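PDB 6OTU: glucose-6-phosphate isomerase from Chlamydia trachomatis D/UW-3/CX, which catalyses the reversible isomerisation of glucose-6-phosphate to fructose-6-phosphate, the interconversion of an aldose and a ketose phosphate. Local coordinates for residues 53-62 / 453-462; 382-393 / 426-437. All blocks are in the same frame, centred on the assembly; numbering follows the deposited sequence.

Contact 1 of 2, residues 53-62 / 453-462; sequences GFTYSYATER and NSPSSILVAQ. With ACT (acetate ion), chain B.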
loop_
_atom_site.group_PDB
_atom_site.type_symbol
_atom_site.label_atom_id
_atom_site.label_comp_id
_atom_site.label_asym_id
_atom_site.label_seq_id
_atom_site.Cartn_x
_atom_site.Cartn_y
_atom_site.Cartn_z
ATOM N N GLY A 53 17.671 19.704 -9.221
ATOM C CA GLY A 53 16.414 20.167 -8.660
ATOM C C GLY A 53 16.019 19.569 -7.323
ATOM O O GLY A 53 14.895 19.820 -6.865
ATOM N N PHE A 54 16.895 18.784 -6.682
ATOM C CA PHE A 54 16.582 18.144 -5.412
ATOM C C PHE A 54 17.637 18.476 -4.370
ATOM O O PHE A 54 18.788 18.761 -4.694
ATOM C CB PHE A 54 16.531 16.615 -5.498
ATOM C CG PHE A 54 15.575 16.079 -6.500
ATOM C CD1 PHE A 54 14.246 15.870 -6.167
ATOM C CD2 PHE A 54 16.010 15.735 -7.763
ATOM C CE1 PHE A 54 13.363 15.359 -7.093
ATOM C CE2 PHE A 54 15.134 15.218 -8.698
ATOM C CZ PHE A 54 13.806 15.027 -8.362
ATOM N N THR A 55 17.241 18.382 -3.106
ATOM C CA THR A 55 18.180 18.178 -2.013
ATOM C C THR A 55 17.896 16.823 -1.380
ATOM O O THR A 55 16.735 16.426 -1.218
ATOM C CB THR A 55 18.106 19.304 -0.970
ATOM O OG1 THR A 55 18.312 20.562 -1.626
ATOM C CG2 THR A 55 19.178 19.117 0.104
ATOM N N TYR A 56 18.967 16.102 -1.072
ATOM C CA TYR A 56 18.913 14.785 -0.451
ATOM C C TYR A 56 19.737 14.839 0.828
ATOM O O TYR A 56 20.949 15.080 0.774
ATOM C CB TYR A 56 19.467 13.730 -1.400
ATOM C CG TYR A 56 19.299 12.288 -0.987
ATOM C CD1 TYR A 56 18.039 11.685 -0.972
ATOM C CD2 TYR A 56 20.404 11.510 -0.641
ATOM C CE1 TYR A 56 17.886 10.355 -0.619
ATOM C CE2 TYR A 56 20.258 10.166 -0.287
ATOM C CZ TYR A 56 18.992 9.596 -0.287
ATOM O OH TYR A 56 18.815 8.265 0.060
ATOM N N SER A 57 19.080 14.642 1.970
ATOM C CA SER A 57 19.723 14.646 3.282
ATOM C C SER A 57 19.672 13.240 3.859
ATOM O O SER A 57 18.621 12.601 3.842
ATOM C CB SER A 57 19.051 15.626 4.248
ATOM O OG SER A 57 19.871 15.887 5.387
ATOM N N TYR A 58 20.810 12.766 4.364
ATOM C CA TYR A 58 20.911 11.439 4.957
ATOM C C TYR A 58 21.669 11.495 6.273
ATOM O O TYR A 58 22.243 10.485 6.687
ATOM C CB TYR A 58 21.597 10.436 4.011
ATOM C CG TYR A 58 22.899 10.932 3.390
ATOM C CD1 TYR A 58 22.884 11.879 2.366
ATOM C CD2 TYR A 58 24.138 10.451 3.817
ATOM C CE1 TYR A 58 24.059 12.338 1.783
ATOM C CE2 TYR A 58 25.330 10.915 3.236
ATOM C CZ TYR A 58 25.278 11.861 2.216
ATOM O OH TYR A 58 26.438 12.330 1.616
ATOM N N ALA A 59 21.703 12.664 6.923
ATOM C CA ALA A 59 22.249 12.738 8.268
ATOM C C ALA A 59 21.481 11.843 9.243
ATOM O O ALA A 59 22.025 11.462 10.285
ATOM C CB ALA A 59 22.252 14.195 8.740
ATOM N N THR A 60 20.241 11.484 8.924
ATOM C CA THR A 60 19.450 10.598 9.773
ATOM C C THR A 60 19.551 9.124 9.361
ATOM O O THR A 60 18.737 8.315 9.807
ATOM C CB THR A 60 17.990 11.056 9.778
ATOM O OG1 THR A 60 17.544 11.255 8.428
ATOM C CG2 THR A 60 17.843 12.376 10.546
ATOM N N GLU A 61 20.512 8.765 8.507
ATOM C CA GLU A 61 20.906 7.375 8.290
ATOM C C GLU A 61 22.074 7.042 9.210
ATOM O O GLU A 61 22.864 7.916 9.571
ATOM C CB GLU A 61 21.331 7.119 6.841
ATOM C CG GLU A 61 20.292 7.447 5.780
ATOM C CD GLU A 61 19.351 6.306 5.512
ATOM O OE1 GLU A 61 19.492 5.242 6.160
ATOM O OE2 GLU A 61 18.448 6.478 4.665
ATOM N N ARG A 62 22.174 5.769 9.595
ATOM C CA ARG A 62 23.222 5.312 10.515
ATOM C C ARG A 62 24.522 5.068 9.743
ATOM O O ARG A 62 25.016 3.945 9.613
ATOM C CB ARG A 62 22.774 4.059 11.255
ATOM C CG ARG A 62 21.542 4.262 12.119
ATOM C CD ARG A 62 21.326 3.099 13.085
ATOM N NE ARG A 62 22.244 3.130 14.217
ATOM C CZ ARG A 62 22.247 2.229 15.194
ATOM N NH1 ARG A 62 21.385 1.222 15.151
ATOM N NH2 ARG A 62 23.110 2.325 16.203
ATOM N N ASN A 453 17.169 5.731 16.735
ATOM C CA ASN A 453 18.088 5.002 15.856
ATOM C C ASN A 453 17.361 4.307 14.713
ATOM O O ASN A 453 17.847 3.316 14.172
ATOM C CB ASN A 453 18.940 3.990 16.629
ATOM C CG ASN A 453 20.295 4.557 17.011
ATOM O OD1 ASN A 453 20.823 5.434 16.320
ATOM N ND2 ASN A 453 20.855 4.081 18.114
ATOM N N SER A 454 16.205 4.830 14.318
ATOM C CA SER A 454 15.490 4.302 13.170
ATOM C C SER A 454 15.834 5.191 11.980
ATOM O O SER A 454 15.519 6.396 12.003
ATOM C CB SER A 454 13.982 4.276 13.434
ATOM O OG SER A 454 13.214 4.211 12.254
ATOM N N PRO A 455 16.510 4.673 10.954
ATOM C CA PRO A 455 17.131 5.547 9.952
ATOM C C PRO A 455 16.153 6.044 8.894
ATOM O O PRO A 455 15.131 5.424 8.596
ATOM C CB PRO A 455 18.199 4.644 9.318
ATOM C CG PRO A 455 17.663 3.270 9.490
ATOM C CD PRO A 455 16.903 3.258 10.782
ATOM N N SER A 456 16.509 7.184 8.297
ATOM C CA SER A 456 15.701 7.724 7.217
ATOM C C SER A 456 16.533 8.676 6.373
ATOM O O SER A 456 17.590 9.157 6.801
ATOM C CB SER A 456 14.442 8.436 7.745
ATOM O OG SER A 456 14.761 9.472 8.657
ATOM N N SER A 457 16.037 8.930 5.158
ATOM C CA SER A 457 16.552 9.974 4.285
ATOM C C SER A 457 15.404 10.871 3.829
ATOM O O SER A 457 14.220 10.533 3.951
ATOM C CB SER A 457 17.295 9.396 3.065
ATOM O OG SER A 457 16.403 8.785 2.148
ATOM N N ILE A 458 15.781 12.025 3.287
ATOM C CA ILE A 458 14.863 13.096 2.921
ATOM C C ILE A 458 15.242 13.565 1.526
ATOM O O ILE A 458 16.366 14.033 1.312
ATOM C CB ILE A 458 14.922 14.285 3.902
ATOM C CG1 ILE A 458 14.709 13.842 5.353
ATOM C CG2 ILE A 458 13.910 15.344 3.505
ATOM C CD1 ILE A 458 14.813 14.994 6.379
ATOM N N LEU A 459 14.307 13.461 0.591
ATOM C CA LEU A 459 14.475 13.975 -0.757
ATOM C C LEU A 459 13.425 15.051 -0.996
ATOM O O LEU A 459 12.228 14.794 -0.810
ATOM C CB LEU A 459 14.341 12.845 -1.776
ATOM C CG LEU A 459 14.580 13.243 -3.227
ATOM C CD1 LEU A 459 16.008 13.743 -3.418
ATOM C CD2 LEU A 459 14.269 12.063 -4.139
ATOM N N VAL A 460 13.861 16.256 -1.398
ATOM C CA VAL A 460 12.946 17.389 -1.554
ATOM C C VAL A 460 13.220 18.113 -2.863
ATOM O O VAL A 460 14.379 18.335 -3.231
ATOM C CB VAL A 460 13.050 18.397 -0.381
ATOM C CG1 VAL A 460 11.825 19.326 -0.353
ATOM C CG2 VAL A 460 13.206 17.692 0.930
ATOM N N ALA A 461 12.148 18.523 -3.543
ATOM C CA ALA A 461 12.207 19.463 -4.654
ATOM C C ALA A 461 11.339 20.668 -4.315
ATOM O O ALA A 461 10.542 20.630 -3.371
ATOM C CB ALA A 461 11.748 18.816 -5.970
ATOM N N GLN A 462 11.507 21.755 -5.083
ATOM C CA GLN A 462 10.690 22.955 -4.865
ATOM C C GLN A 462 9.200 22.650 -4.993
ATOM O O GLN A 462 8.380 23.108 -4.187
ATOM C CB GLN A 462 11.058 24.050 -5.865
ATOM C CG GLN A 462 12.274 24.833 -5.511
ATOM C CD GLN A 462 12.152 25.521 -4.179
ATOM O OE1 GLN A 462 11.061 25.903 -3.744
ATOM N NE2 GLN A 462 13.282 25.689 -3.515
HETATM C C ACT B . 15.899 22.560 -3.163
HETATM O O ACT B . 16.500 22.427 -2.069
HETATM O OXT ACT B . 14.683 22.329 -3.403
HETATM C CH3 ACT B . 16.772 23.074 -4.400
HETATM O O HOH W 1 13.167 21.871 -7.358
HETATM O O HOH W 2 18.893 0.794 14.266
#
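T55 and V460 form a hydrogen-bonded antiparallel pair, T55 N 2.9 Å from V460 O, with V460 N bonded in return to T55 O. S57 and I458 repeat this two residues on; the strand axes run at 167°, close to antiparallel. The pairing sets strand 54-57 beside 456-461 in the mixed sheet, F54 and L459 facing helix 466-487, I458 and V460 facing helix 422-439, where L528 and L532 of the second subunit also pack. Y56, the non-hydrogen-bonded partner of L459, has CG anti to the backbone N (chi1 -171°), which runs its ring along the face carrying F54 and L459, toward S457. Its CB lies 4.0 Å from L459 CD1; CG and CD1 come near I458 O, and CD1 meets the L459 CD1 methyl at 3.8 Å. CE1 comes 3.5 Å from S457 OG, CZ lies by S457 OG and CB, and OH approaches S457 OG at 3.2 Å, a weak and unsettled contact.

Beyond the strand a type I turn from Y58 to E61 returns T60 to S456: T60 OG1 donates to S456 O at 2.7 Å, from above the carbonyl plane, and S456 N to T60 O. The R62 guanidinium stacks on the N453 amide, planes 15° apart. Backbone N and O of T55, S57, I458 and V460 thus satisfy one another; past the strand T60 uses hydroxyl and carbonyl, and stacking lets R62 NE bond I31 O and N453 OD1 accept from L33 N.

Contact 2 of 2, residues 382-393 / 426-437; sequences TNCQHSFFQSLH and LFANLVAQSLAL. With G6Q (glucose-6-phosphate), chain E.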
loop_
_atom_site.group_PDB
_atom_site.type_symbol
_atom_site.label_atom_id
_atom_site.label_comp_id
_atom_site.label_asym_id
_atom_site.label_seq_id
_atom_site.Cartn_x
_atom_site.Cartn_y
_atom_site.Cartn_z
ATOM N N THR A 382 0.776 13.688 5.846
ATOM C CA THR A 382 0.912 13.288 7.253
ATOM C C THR A 382 0.042 12.085 7.703
ATOM O O THR A 382 0.112 11.700 8.876
ATOM C CB THR A 382 0.530 14.451 8.213
ATOM O OG1 THR A 382 -0.803 14.899 7.917
ATOM C CG2 THR A 382 1.515 15.641 8.150
ATOM N N ASN A 383 -0.798 11.520 6.822
ATOM C CA ASN A 383 -1.687 10.434 7.266
ATOM C C ASN A 383 -0.917 9.345 8.004
ATOM O O ASN A 383 -1.366 8.862 9.048
ATOM C CB ASN A 383 -2.443 9.808 6.093
ATOM C CG ASN A 383 -3.232 10.814 5.299
ATOM O OD1 ASN A 383 -2.672 11.767 4.778
ATOM N ND2 ASN A 383 -4.537 10.593 5.174
ATOM N N CYS A 384 0.259 8.969 7.491
ATOM C CA CYS A 384 1.047 7.883 8.080
ATOM C C CYS A 384 1.376 8.135 9.552
ATOM O O CYS A 384 1.484 7.177 10.331
ATOM C CB CYS A 384 2.342 7.672 7.288
ATOM S SG CYS A 384 3.428 9.141 7.280
ATOM N N GLN A 385 1.543 9.399 9.954
ATOM C CA GLN A 385 1.810 9.727 11.362
ATOM C C GLN A 385 0.689 9.280 12.304
ATOM O O GLN A 385 0.928 9.115 13.509
ATOM C CB GLN A 385 2.031 11.243 11.528
ATOM C CG GLN A 385 3.004 11.838 10.518
ATOM C CD GLN A 385 3.122 13.341 10.595
ATOM O OE1 GLN A 385 4.004 13.939 9.968
ATOM N NE2 GLN A 385 2.232 13.971 11.359
ATOM N N HIS A 386 -0.526 9.087 11.796
ATOM C CA HIS A 386 -1.657 8.716 12.630
ATOM C C HIS A 386 -1.928 7.223 12.622
ATOM O O HIS A 386 -2.888 6.772 13.263
ATOM C CB HIS A 386 -2.920 9.467 12.185
ATOM C CG HIS A 386 -2.749 10.953 12.141
ATOM N ND1 HIS A 386 -3.254 11.788 13.114
ATOM C CD2 HIS A 386 -2.105 11.752 11.254
ATOM C CE1 HIS A 386 -2.942 13.039 12.825
ATOM N NE2 HIS A 386 -2.230 13.044 11.712
ATOM N N SER A 387 -1.108 6.445 11.922
ATOM C CA SER A 387 -1.407 5.026 11.774
ATOM C C SER A 387 -0.175 4.179 12.058
ATOM O O SER A 387 0.178 3.986 13.229
ATOM C CB SER A 387 -1.983 4.735 10.379
ATOM O OG SER A 387 -1.005 4.845 9.370
ATOM N N PHE A 388 0.483 3.669 11.009
ATOM C CA PHE A 388 1.548 2.695 11.227
ATOM C C PHE A 388 2.842 3.323 11.708
ATOM O O PHE A 388 3.756 2.585 12.089
ATOM C CB PHE A 388 1.827 1.856 9.966
ATOM C CG PHE A 388 2.162 2.652 8.743
ATOM C CD1 PHE A 388 3.457 3.113 8.525
ATOM C CD2 PHE A 388 1.197 2.896 7.773
ATOM C CE1 PHE A 388 3.773 3.832 7.380
ATOM C CE2 PHE A 388 1.506 3.627 6.628
ATOM C CZ PHE A 388 2.801 4.095 6.434
ATOM N N PHE A 389 2.944 4.653 11.724
ATOM C CA PHE A 389 4.093 5.257 12.388
ATOM C C PHE A 389 4.172 4.878 13.862
ATOM O O PHE A 389 5.273 4.869 14.421
ATOM C CB PHE A 389 4.070 6.774 12.226
ATOM C CG PHE A 389 4.933 7.255 11.096
ATOM C CD1 PHE A 389 5.097 6.467 9.963
ATOM C CD2 PHE A 389 5.581 8.485 11.159
ATOM C CE1 PHE A 389 5.896 6.897 8.917
ATOM C CE2 PHE A 389 6.373 8.925 10.119
ATOM C CZ PHE A 389 6.539 8.126 8.995
ATOM N N GLN A 390 3.042 4.534 14.498
ATOM C CA GLN A 390 3.102 3.932 15.829
ATOM C C GLN A 390 4.166 2.836 15.904
ATOM O O GLN A 390 4.957 2.794 16.854
ATOM C CB GLN A 390 1.741 3.349 16.213
ATOM C CG GLN A 390 1.795 2.475 17.467
ATOM C CD GLN A 390 2.293 3.243 18.688
ATOM O OE1 GLN A 390 1.862 4.368 18.936
ATOM N NE2 GLN A 390 3.200 2.643 19.446
ATOM N N SER A 391 4.208 1.944 14.900
ATOM C CA SER A 391 5.159 0.830 14.932
ATOM C C SER A 391 6.590 1.270 14.609
ATOM O O SER A 391 7.551 0.703 15.146
ATOM C CB SER A 391 4.713 -0.275 13.965
ATOM O OG SER A 391 5.496 -1.429 14.164
ATOM N N LEU A 392 6.761 2.266 13.743
ATOM C CA LEU A 392 8.106 2.777 13.498
ATOM C C LEU A 392 8.704 3.368 14.772
ATOM O O LEU A 392 9.877 3.134 15.075
ATOM C CB LEU A 392 8.079 3.809 12.366
ATOM C CG LEU A 392 8.194 3.299 10.911
ATOM C CD1 LEU A 392 7.155 2.295 10.540
ATOM C CD2 LEU A 392 8.132 4.446 9.921
ATOM N N HIS A 393 7.890 4.092 15.561
ATOM C CA HIS A 393 8.374 4.758 16.772
ATOM C C HIS A 393 8.531 3.803 17.958
ATOM O O HIS A 393 9.399 4.032 18.807
ATOM C CB HIS A 393 7.432 5.912 17.176
ATOM C CG HIS A 393 7.601 7.156 16.355
ATOM N ND1 HIS A 393 8.776 7.878 16.325
ATOM C CD2 HIS A 393 6.746 7.798 15.524
ATOM C CE1 HIS A 393 8.643 8.902 15.501
ATOM N NE2 HIS A 393 7.423 8.872 14.994
ATOM N N LEU A 426 3.049 20.913 6.438
ATOM C CA LEU A 426 3.319 19.625 5.809
ATOM C C LEU A 426 4.811 19.286 5.811
ATOM O O LEU A 426 5.215 18.197 6.243
ATOM C CB LEU A 426 2.774 19.634 4.385
ATOM C CG LEU A 426 2.974 18.349 3.599
ATOM C CD1 LEU A 426 2.126 17.250 4.217
ATOM C CD2 LEU A 426 2.630 18.573 2.119
ATOM N N PHE A 427 5.652 20.204 5.327
ATOM C CA PHE A 427 7.083 19.922 5.282
ATOM C C PHE A 427 7.672 19.776 6.683
ATOM O O PHE A 427 8.485 18.872 6.931
ATOM C CB PHE A 427 7.822 21.017 4.516
ATOM C CG PHE A 427 9.231 20.651 4.192
ATOM C CD1 PHE A 427 9.501 19.541 3.404
ATOM C CD2 PHE A 427 10.287 21.389 4.684
ATOM C CE1 PHE A 427 10.799 19.182 3.106
ATOM C CE2 PHE A 427 11.582 21.032 4.388
ATOM C CZ PHE A 427 11.833 19.922 3.598
ATOM N N ALA A 428 7.270 20.659 7.603
ATOM C CA ALA A 428 7.810 20.654 8.960
ATOM C C ALA A 428 7.515 19.342 9.670
ATOM O O ALA A 428 8.355 18.829 10.418
ATOM C CB ALA A 428 7.225 21.824 9.756
ATOM N N ASN A 429 6.314 18.804 9.467
ATOM C CA ASN A 429 5.967 17.497 10.024
ATOM C C ASN A 429 6.930 16.413 9.539
ATOM O O ASN A 429 7.380 15.579 10.332
ATOM C CB ASN A 429 4.531 17.132 9.644
ATOM C CG ASN A 429 3.512 17.507 10.719
ATOM O OD1 ASN A 429 3.161 16.691 11.579
ATOM N ND2 ASN A 429 2.998 18.727 10.643
ATOM N N LEU A 430 7.245 16.402 8.236
ATOM C CA LEU A 430 8.208 15.435 7.707
ATOM C C LEU A 430 9.549 15.555 8.428
ATOM O O LEU A 430 10.098 14.562 8.922
ATOM C CB LEU A 430 8.371 15.636 6.190
ATOM C CG LEU A 430 9.243 14.734 5.299
ATOM C CD1 LEU A 430 9.004 15.041 3.809
ATOM C CD2 LEU A 430 10.761 14.789 5.606
ATOM N N VAL A 431 10.091 16.774 8.494
ATOM C CA VAL A 431 11.373 17.005 9.161
ATOM C C VAL A 431 11.314 16.543 10.616
ATOM O O VAL A 431 12.208 15.841 11.102
ATOM C CB VAL A 431 11.763 18.493 9.063
ATOM C CG1 VAL A 431 12.913 18.805 9.994
ATOM C CG2 VAL A 431 12.093 18.884 7.595
ATOM N N ALA A 432 10.257 16.932 11.334
ATOM C CA ALA A 432 10.180 16.596 12.752
ATOM C C ALA A 432 10.180 15.087 12.969
ATOM O O ALA A 432 10.757 14.600 13.950
ATOM C CB ALA A 432 8.942 17.218 13.391
ATOM N N GLN A 433 9.557 14.331 12.053
ATOM C CA GLN A 433 9.411 12.887 12.236
ATOM C C GLN A 433 10.711 12.149 11.948
ATOM O O GLN A 433 11.080 11.220 12.677
ATOM C CB GLN A 433 8.278 12.359 11.349
ATOM C CG GLN A 433 6.904 12.790 11.822
ATOM C CD GLN A 433 6.242 11.756 12.737
ATOM O OE1 GLN A 433 6.785 10.667 12.965
ATOM N NE2 GLN A 433 5.064 12.100 13.275
ATOM N N SER A 434 11.410 12.551 10.890
ATOM C CA SER A 434 12.732 12.004 10.599
ATOM C C SER A 434 13.690 12.218 11.780
ATOM O O SER A 434 14.310 11.267 12.275
ATOM C CB SER A 434 13.263 12.647 9.313
ATOM O OG SER A 434 14.647 12.457 9.145
ATOM N N LEU A 435 13.798 13.457 12.267
ATOM C CA LEU A 435 14.600 13.723 13.464
ATOM C C LEU A 435 14.142 12.884 14.653
ATOM O O LEU A 435 14.969 12.307 15.370
ATOM C CB LEU A 435 14.539 15.206 13.809
ATOM C CG LEU A 435 15.372 16.063 12.860
ATOM C CD1 LEU A 435 15.218 17.517 13.211
ATOM C CD2 LEU A 435 16.832 15.673 12.926
ATOM N N ALA A 436 12.828 12.801 14.877
ATOM C CA ALA A 436 12.318 12.034 16.007
ATOM C C ALA A 436 12.655 10.555 15.863
ATOM O O ALA A 436 13.080 9.915 16.831
ATOM C CB ALA A 436 10.810 12.245 16.138
ATOM N N LEU A 437 12.500 10.004 14.649
ATOM C CA LEU A 437 12.820 8.595 14.424
ATOM C C LEU A 437 14.299 8.324 14.667
ATOM O O LEU A 437 14.662 7.280 15.219
ATOM C CB LEU A 437 12.421 8.172 13.000
ATOM C CG LEU A 437 10.934 7.887 12.731
ATOM C CD1 LEU A 437 10.608 7.851 11.229
ATOM C CD2 LEU A 437 10.474 6.597 13.418
HETATM C C1 G6Q E . -6.694 5.883 15.905
HETATM C C2 G6Q E . -5.543 6.873 16.099
HETATM C C3 G6Q E . -5.485 7.967 15.039
HETATM C C4 G6Q E . -6.620 8.992 15.138
HETATM C C5 G6Q E . -6.323 10.235 14.298
HETATM C C6 G6Q E . -7.498 11.180 14.229
HETATM O O1 G6Q E . -6.919 5.078 16.747
HETATM O O2 G6Q E . -5.600 7.469 17.390
HETATM O O3 G6Q E . -5.496 7.379 13.736
HETATM O O4 G6Q E . -7.845 8.416 14.690
HETATM O O5 G6Q E . -5.174 10.896 14.837
HETATM O O6 G6Q E . -7.870 11.529 15.590
HETATM P P G6Q E . -9.230 12.361 15.859
HETATM O O1P G6Q E . -10.376 11.481 15.390
HETATM O O2P G6Q E . -9.238 12.583 17.366
HETATM O O3P G6Q E . -9.121 13.650 15.071
HETATM O O HOH W 3 3.609 9.787 14.716
HETATM O O HOH W 4 11.278 7.729 17.583
#
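H393 and Q433 meet at the polar centre of this contact, where H393 NE2 donates to Q433 OE1 at 2.8 Å with an N-H...O angle of 166°. The acceptor lies in the imidazole plane, and the Q433 chain, bent at chi2 (-94°), carries its amide oxygen there. That oxygen also meets the edge of the F389 ring, 3.1 Å from CD2. L437 completes the tight part: its CD2 methyl sits over one face of the H393 ring, 3.8 Å from the centroid in a CH-pi contact, and touches L392 CB as well. One histidine is therefore held at its edge by a bond and across its face by a methyl group.

Toward T382 the contact is likewise direct. The extended Q385 chain packs along Q433, amide planes 29° apart, and reaches N429, where NE2 donates to OD1 at 2.9 Å from above the carbonyl plane, while Q385 OE1 is bonded to Y338 OH. Beside it, T382 CG2 rests 3.7 Å from N429 CB. By contrast, the far edge of H393 and the amide N of Q433 face water: one molecule joins Q385 O to Q433 NE2, and another links H393 ND1 with A436 O.

H386, in the same 3-10 segment as Q385, makes no contact with helix 426-437. Its backbone O accepts from glucose-6-phosphate O3 at 2.7 Å, its ND1 shares a hydrogen bond with O5, and its NE2 bonds to E217 of the second subunit. Such a histidine, meeting a sugar phosphate bound largely by the other subunit, is characteristic of the phosphoglucose isomerase active site, built at the dimer interface.

In the fold
From the N terminus, after two helices and the edge strand 48-51, the chain forms strand 54-57, whose partner, strand 456-461, comes some 390 residues later; contact 1 closes that long loop. Contact 2 is nested inside it, closing a much shorter loop between 382-393 and 426-437 that includes strand 401-406. Helix 422-439 then links the parallel neighbours 401-406 and 456-461 as a beta-alpha-beta crossover, so the second half of contact 2 leads directly into the second half of contact 1. The two also touch, with S434 OG 3.0 Å from S456 OG. Together they tie the second strand of the mixed sheet, through its covering helix, to the substrate-bearing segment at the subunit interface.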